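Side-chain contacts in GDP-L-fucose synthase (Campylobacter jejuni subsp. jejuni serotype O:2, PDB 7M13), which works as a GDP-D-glycero-L-gluco-heptose synthase, an NADPH-dependent oxidoreductase used in building the capsular polysaccharide of the bacterium: residues E86-M89 and I90-N93; I261-K264 and D265-D269. All coordinates share one frame; numbering follows the deposited sequence.

How the contacts relate
Two local contacts illustrate how side chains settle against their own backbone: contact 1 in the middle of a regular helix, contact 2 at a short, weakly bonded one. Their centres are 25 Å apart and their nearest atoms about 16 Å, so they do not touch, but helix 138-158 packs against both. Contact 1 borders the cofactor site: the Ile90 side chain lies about 4 Å from the bound NADP and that of Asn87 about 4 Å from Phe140, at the position predicted for the proton donor/acceptor, usually a tyrosine in this family. Contact 2 is peripheral, with Ile261 about 11 Å from the side chain of the cofactor-binding Phe109; a magnesium ion lies near its Asp265.

Contact 1 of 2, residues E86-M89 and I90-N93; sequences ENLM and IQNN
Gln91 lays its extended side chain across the carbonyl of Asn87, one turn earlier in helix 80-100, the helical arm of a beta-alpha-beta unit of the Rossmann fold that joins strands 63-66 and 105-111. The backbone supplies the frame: Gln91 N donates to Asn87 O at 3.0 Å with an N-H...O angle of 167°, and the same i to i+4 pattern links Ile90 to Glu86, Asn92 to Leu88 and Asn93 to Met89. Along the Gln91 side chain, CB already lies close to Asn87 O, CG approaches that oxygen to 3.1 Å, and CD remains almost as near. With CG beside the backbone N (chi1 -67°) and the chain extended beyond it (chi2 162°), the whole side chain runs past this one carbonyl. At the tip the amide straddles two neighbours: OE1 stands 3.9 Å from Asn87 CB, while NE2 is 3.9 Å from Leu88 CD2. The polar bond of NE2 goes to Ala143 O on helix 138-158, which holds the buried amide in its rotation.

Asn87 is itself fixed from outside, its ND2 donating to Phe83 O and its OD1 accepting from Leu70 N beside the NADPH-binding Val69. Ile90 places CG1 3.2 Å from Glu86 O and touches the bound NADP. Leu88 and Asn92 pack against Asn92 and Leu88 of the second subunit, consistent with the helical dimer interface of extended short-chain dehydrogenases. Asn93 ND2 bonds to Leu46 O, and against this anchored amide Met89, bent at both chi2 and chi3, sets its CE methyl 3.9 Å from Asn93 OD1 and equally far from ND2.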
ATOM      1  N   GLU B  86      -7.330   0.223  -9.058  1.00  9.91           N
ATOM      2  CA  GLU B  86      -6.869   0.121 -10.455  1.00 10.70           C
ATOM      3  C   GLU B  86      -5.354   0.282 -10.479  1.00 10.65           C
ATOM      4  O   GLU B  86      -4.663  -0.463 -11.184  1.00 11.78           O
ATOM      5  CB  GLU B  86      -7.625   1.100 -11.346  1.00 11.38           C
ATOM      6  CG  GLU B  86      -9.065   0.671 -11.519  1.00 14.38           C
ATOM      7  CD  GLU B  86      -9.843   1.417 -12.577  1.00 18.67           C
ATOM      8  OE1 GLU B  86      -9.218   1.886 -13.561  1.00 20.02           O
ATOM      9  OE2 GLU B  86     -11.092   1.519 -12.407  1.00 21.50           O
ATOM     10  N   ASN B  87      -4.841   1.283  -9.746  1.00 11.46           N
ATOM     11  CA  ASN B  87      -3.391   1.568  -9.800  1.00 10.62           C
ATOM     12  C   ASN B  87      -2.625   0.453  -9.096  1.00 10.27           C
ATOM     13  O   ASN B  87      -1.583   0.056  -9.589  1.00 10.04           O
ATOM     14  CB  ASN B  87      -3.078   2.973  -9.283  1.00 10.56           C
ATOM     15  CG  ASN B  87      -3.601   4.009 -10.268  1.00 11.89           C
ATOM     16  OD1 ASN B  87      -3.284   3.945 -11.475  1.00 13.44           O
ATOM     17  ND2 ASN B  87      -4.359   4.970  -9.786  1.00 13.15           N
ATOM     18  N   LEU B  88      -3.128  -0.057  -7.970  1.00  9.45           N
ATOM     19  CA  LEU B  88      -2.442  -1.239  -7.376  1.00  9.01           C
ATOM     20  C   LEU B  88      -2.431  -2.396  -8.372  1.00  9.94           C
ATOM     21  O   LEU B  88      -1.430  -3.098  -8.456  1.00 10.32           O
ATOM     22  CB  LEU B  88      -3.099  -1.665  -6.054  1.00  8.82           C
ATOM     23  CG  LEU B  88      -2.901  -0.751  -4.860  1.00  9.12           C
ATOM     24  CD1 LEU B  88      -3.657  -1.298  -3.666  1.00 10.36           C
ATOM     25  CD2 LEU B  88      -1.433  -0.561  -4.521  1.00 10.41           C
ATOM     26  N   MET B  89      -3.534  -2.671  -9.074  1.00  9.30           N
ATOM     27  CA  MET B  89      -3.561  -3.809 -10.006  1.00 10.30           C
ATOM     28  C   MET B  89      -2.561  -3.578 -11.159  1.00  9.41           C
ATOM     29  O   MET B  89      -1.813  -4.516 -11.481  1.00 10.65           O
ATOM     30  CB  MET B  89      -4.947  -4.105 -10.563  1.00 11.37           C
ATOM     31  CG  MET B  89      -5.962  -4.609  -9.494  1.00 12.02           C
ATOM     32  SD  MET B  89      -5.449  -6.134  -8.688  1.00 14.84           S
ATOM     33  CE  MET B  89      -5.249  -7.172 -10.124  1.00 18.42           C
ATOM     34  N   ILE B  90      -2.542  -2.397 -11.739  1.00  9.62           N
ATOM     35  CA  ILE B  90      -1.601  -2.088 -12.838  1.00 10.68           C
ATOM     36  C   ILE B  90      -0.176  -2.332 -12.337  1.00 11.27           C
ATOM     37  O   ILE B  90       0.628  -3.012 -12.978  1.00 11.32           O
ATOM     38  CB  ILE B  90      -1.826  -0.671 -13.363  1.00 11.10           C
ATOM     39  CG1 ILE B  90      -3.177  -0.571 -14.072  1.00 12.10           C
ATOM     40  CG2 ILE B  90      -0.671  -0.307 -14.286  1.00 11.63           C
ATOM     41  CD1 ILE B  90      -3.587   0.842 -14.372  1.00 13.36           C
ATOM     42  N   GLN B  91       0.151  -1.696 -11.228  1.00 10.49           N
ATOM     43  CA  GLN B  91       1.495  -1.769 -10.623  1.00 10.90           C
ATOM     44  C   GLN B  91       1.845  -3.231 -10.358  1.00 10.70           C
ATOM     45  O   GLN B  91       2.954  -3.713 -10.759  1.00 11.32           O
ATOM     46  CB  GLN B  91       1.570  -0.958  -9.327  1.00 10.86           C
ATOM     47  CG  GLN B  91       1.442   0.550  -9.533  1.00 11.36           C
ATOM     48  CD  GLN B  91       1.088   1.345  -8.303  1.00 10.62           C
ATOM     49  OE1 GLN B  91       0.724   2.524  -8.443  1.00 12.59           O
ATOM     50  NE2 GLN B  91       1.099   0.728  -7.137  1.00 11.25           N
ATOM     51  N   ASN B  92       0.970  -3.953  -9.671  1.00 10.69           N
ATOM     52  CA  ASN B  92       1.293  -5.317  -9.212  1.00 11.85           C
ATOM     53  C   ASN B  92       1.424  -6.222 -10.442  1.00 10.81           C
ATOM     54  O   ASN B  92       2.359  -7.037 -10.528  1.00 11.18           O
ATOM     55  CB  ASN B  92       0.215  -5.844  -8.275  1.00 11.86           C
ATOM     56  CG  ASN B  92       0.202  -5.164  -6.925  1.00 15.44           C
ATOM     57  OD1 ASN B  92       1.089  -4.391  -6.610  1.00 17.11           O
ATOM     58  ND2 ASN B  92      -0.839  -5.470  -6.176  1.00 21.03           N
ATOM     59  N   ASN B  93       0.497  -6.097 -11.376  1.00 10.44           N
ATOM     60  CA  ASN B  93       0.523  -6.987 -12.561  1.00 11.68           C
ATOM     61  C   ASN B  93       1.799  -6.744 -13.374  1.00 11.33           C
ATOM     62  O   ASN B  93       2.464  -7.719 -13.759  1.00 11.10           O
ATOM     63  CB  ASN B  93      -0.712  -6.762 -13.416  1.00 11.05           C
ATOM     64  CG  ASN B  93      -2.007  -7.278 -12.806  1.00 11.83           C
ATOM     65  OD1 ASN B  93      -1.980  -8.126 -11.924  1.00 13.19           O
ATOM     66  ND2 ASN B  93      -3.110  -6.744 -13.306  1.00 11.16           N
TER

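Contact 2 of 2, residues I261-K264 and D265-D269; sequences IDFK and DLIKD
Asp262 and Asp265 lie side by side, their side chains pointing the same way and their carboxylate planes 28° apart. They mark the start of the short, weakly bonded helix 263-266, where half of a capping box is formed: Asp265 OD2 accepts a nearly straight bond from Asp262 N at 2.9 Å, on the anti side of the carboxylate. The return bond is backbone to backbone, Asp265 N donating to Asp262 O from well above the carbonyl plane, so the box is incomplete. The OD2 atoms of Asp262 and Asp265 are 4.2 Å apart, and a single water bridges them, donating to each at 2.7 Å, which probably eases the repulsion. Lys105 forms a salt bridge with Asp262 OD1, and a magnesium ion about 4 Å from the Asp265 side chain would probably also favour the ionised pair.

Phe263 and Ile267 meet on another part of the helix, crossing at a slant. Phe263 CG is anti to the backbone N (chi1 -175°), which brings the end of the ring to Ile267 although the CB bond itself points away. Ile267 CG2 comes down over one face as a CH-pi contact, 4.0 Å from the Phe263 ring centroid and 27° off the ring normal. Phe263 O receives Leu266 N (i+3) at 2.8 Å and, weakly, Ile267 N (i+4), as in a barely wound helical turn. Ile261 and Leu266 cross at about a right angle, with CG2 of the former 4.0 Å from CD2 of the latter.

The two apolar pairs face different parts of the fold. Phe263 rests on Asn155 and Ile156 of helix 138-158, whereas Ile261 and Leu266 both press on Ile277 of strand 277-278 and reach helix 322-326, Ile261 at Ile324 and Leu266 at Lys323.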
ATOM      1  N   ILE B 261      21.588   4.123 -13.790  1.00 15.85           N
ATOM      2  CA  ILE B 261      21.240   4.067 -12.342  1.00 14.37           C
ATOM      3  C   ILE B 261      20.683   2.683 -12.053  1.00 15.65           C
ATOM      4  O   ILE B 261      19.593   2.344 -12.524  1.00 16.93           O
ATOM      5  CB  ILE B 261      20.257   5.173 -11.953  1.00 14.14           C
ATOM      6  CG1 ILE B 261      20.828   6.560 -12.226  1.00 14.90           C
ATOM      7  CG2 ILE B 261      19.883   4.997 -10.482  1.00 15.07           C
ATOM      8  CD1 ILE B 261      19.828   7.656 -12.048  1.00 15.72           C
ATOM      9  N   ASP B 262      21.442   1.908 -11.292  1.00 15.31           N
ATOM     10  CA  ASP B 262      21.066   0.558 -10.860  1.00 16.36           C
ATOM     11  C   ASP B 262      20.753   0.593  -9.361  1.00 14.47           C
ATOM     12  O   ASP B 262      21.153   1.520  -8.659  1.00 14.73           O
ATOM     13  CB  ASP B 262      22.174  -0.422 -11.236  1.00 18.57           C
ATOM     14  CG  ASP B 262      22.391  -0.501 -12.749  1.00 24.47           C
ATOM     15  OD1 ASP B 262      21.387  -0.636 -13.504  1.00 23.47           O
ATOM     16  OD2 ASP B 262      23.568  -0.422 -13.189  1.00 26.70           O
ATOM     17  N   PHE B 263      20.055  -0.408  -8.859  1.00 14.55           N
ATOM     18  CA  PHE B 263      19.704  -0.442  -7.431  1.00 14.27           C
ATOM     19  C   PHE B 263      20.973  -0.345  -6.576  1.00 17.24           C
ATOM     20  O   PHE B 263      20.950   0.358  -5.569  1.00 15.72           O
ATOM     21  CB  PHE B 263      18.897  -1.706  -7.123  1.00 16.16           C
ATOM     22  CG  PHE B 263      18.409  -1.757  -5.706  1.00 14.88           C
ATOM     23  CD1 PHE B 263      18.855  -2.726  -4.828  1.00 17.40           C
ATOM     24  CD2 PHE B 263      17.525  -0.800  -5.227  1.00 14.05           C
ATOM     25  CE1 PHE B 263      18.407  -2.764  -3.523  1.00 17.41           C
ATOM     26  CE2 PHE B 263      17.060  -0.857  -3.927  1.00 15.03           C
ATOM     27  CZ  PHE B 263      17.503  -1.847  -3.081  1.00 17.34           C
ATOM     28  N   LYS B 264      22.060  -1.015  -6.985  1.00 17.00           N
ATOM     29  CA  LYS B 264      23.334  -0.963  -6.217  1.00 18.79           C
ATOM     30  C   LYS B 264      23.798   0.494  -6.046  1.00 18.87           C
ATOM     31  O   LYS B 264      24.341   0.797  -4.975  1.00 21.20           O
ATOM     32  CB  LYS B 264      24.384  -1.871  -6.865  1.00 24.14           C
ATOM     33  CG  LYS B 264      24.823  -1.473  -8.262  1.00 30.60           C
ATOM     34  CD  LYS B 264      26.098  -2.189  -8.693  1.00 38.09           C
ATOM     35  CE  LYS B 264      26.800  -1.509  -9.851  1.00 43.24           C
ATOM     36  NZ  LYS B 264      26.672  -2.311 -11.091  1.00 48.84           N
ATOM     37  N   ASP B 265      23.494   1.395  -6.989  1.00 17.44           N
ATOM     38  CA  ASP B 265      23.893   2.829  -6.892  1.00 18.33           C
ATOM     39  C   ASP B 265      23.073   3.545  -5.817  1.00 17.10           C
ATOM     40  O   ASP B 265      23.511   4.591  -5.308  1.00 20.10           O
ATOM     41  CB  ASP B 265      23.788   3.533  -8.236  1.00 19.49           C
ATOM     42  CG  ASP B 265      24.640   2.885  -9.324  1.00 23.27           C
ATOM     43  OD1 ASP B 265      25.833   2.548  -9.034  1.00 25.73           O
ATOM     44  OD2 ASP B 265      24.132   2.672 -10.436  1.00 21.36           O
ATOM     45  N   LEU B 266      21.872   3.050  -5.521  1.00 16.44           N
ATOM     46  CA  LEU B 266      20.932   3.730  -4.609  1.00 16.38           C
ATOM     47  C   LEU B 266      21.106   3.286  -3.163  1.00 18.88           C
ATOM     48  O   LEU B 266      20.502   3.914  -2.279  1.00 22.08           O
ATOM     49  CB  LEU B 266      19.509   3.419  -5.097  1.00 15.58           C
ATOM     50  CG  LEU B 266      19.240   3.933  -6.501  1.00 17.33           C
ATOM     51  CD1 LEU B 266      17.902   3.421  -7.017  1.00 16.99           C
ATOM     52  CD2 LEU B 266      19.257   5.450  -6.545  1.00 20.87           C
ATOM     53  N   ILE B 267      21.851   2.218  -2.908  1.00 20.34           N
ATOM     54  CA  ILE B 267      22.087   1.786  -1.506  1.00 23.67           C
ATOM     55  C   ILE B 267      23.586   1.918  -1.187  1.00 27.50           C
ATOM     56  O   ILE B 267      23.967   1.479  -0.107  1.00 35.36           O
ATOM     57  CB  ILE B 267      21.549   0.366  -1.300  1.00 25.00           C
ATOM     58  CG1 ILE B 267      22.369  -0.662  -2.078  1.00 24.15           C
ATOM     59  CG2 ILE B 267      20.072   0.328  -1.653  1.00 22.81           C
ATOM     60  CD1 ILE B 267      22.018  -2.098  -1.784  1.00 29.10           C
ATOM     61  N   LYS B 268      24.383   2.460  -2.112  1.00 31.82           N
ATOM     62  CA  LYS B 268      25.810   2.821  -1.870  1.00 38.75           C
ATOM     63  C   LYS B 268      25.856   3.993  -0.883  1.00 36.49           C
ATOM     64  O   LYS B 268      25.436   5.110  -1.265  1.00 41.84           O
ATOM     65  CB  LYS B 268      26.507   3.172  -3.189  1.00 40.59           C
ATOM     66  CG  LYS B 268      28.025   3.276  -3.109  1.00 47.39           C
ATOM     67  CD  LYS B 268      28.692   3.266  -4.471  1.00 50.86           C
ATOM     68  CE  LYS B 268      28.451   1.984  -5.247  1.00 54.09           C
ATOM     69  NZ  LYS B 268      29.176   1.979  -6.542  1.00 50.21           N
ATOM     70  N   ASP B 269      26.321   3.735   0.348  1.00 45.69           N
ATOM     71  CA  ASP B 269      26.428   4.734   1.449  1.00 48.16           C
ATOM     72  C   ASP B 269      25.072   5.418   1.677  1.00 45.58           C
ATOM     73  O   ASP B 269      25.058   6.593   2.093  1.00 44.08           O
ATOM     74  CB  ASP B 269      27.519   5.770   1.156  1.00 51.89           C
ATOM     75  CG  ASP B 269      28.861   5.159   0.782  1.00 54.44           C
ATOM     76  OD1 ASP B 269      29.239   4.137   1.402  1.00 54.94           O
ATOM     77  OD2 ASP B 269      29.511   5.699  -0.138  1.00 54.19           O
TER
HETATM   78  O   HOH W   1      25.438   1.241 -12.299  1.00 25.72           O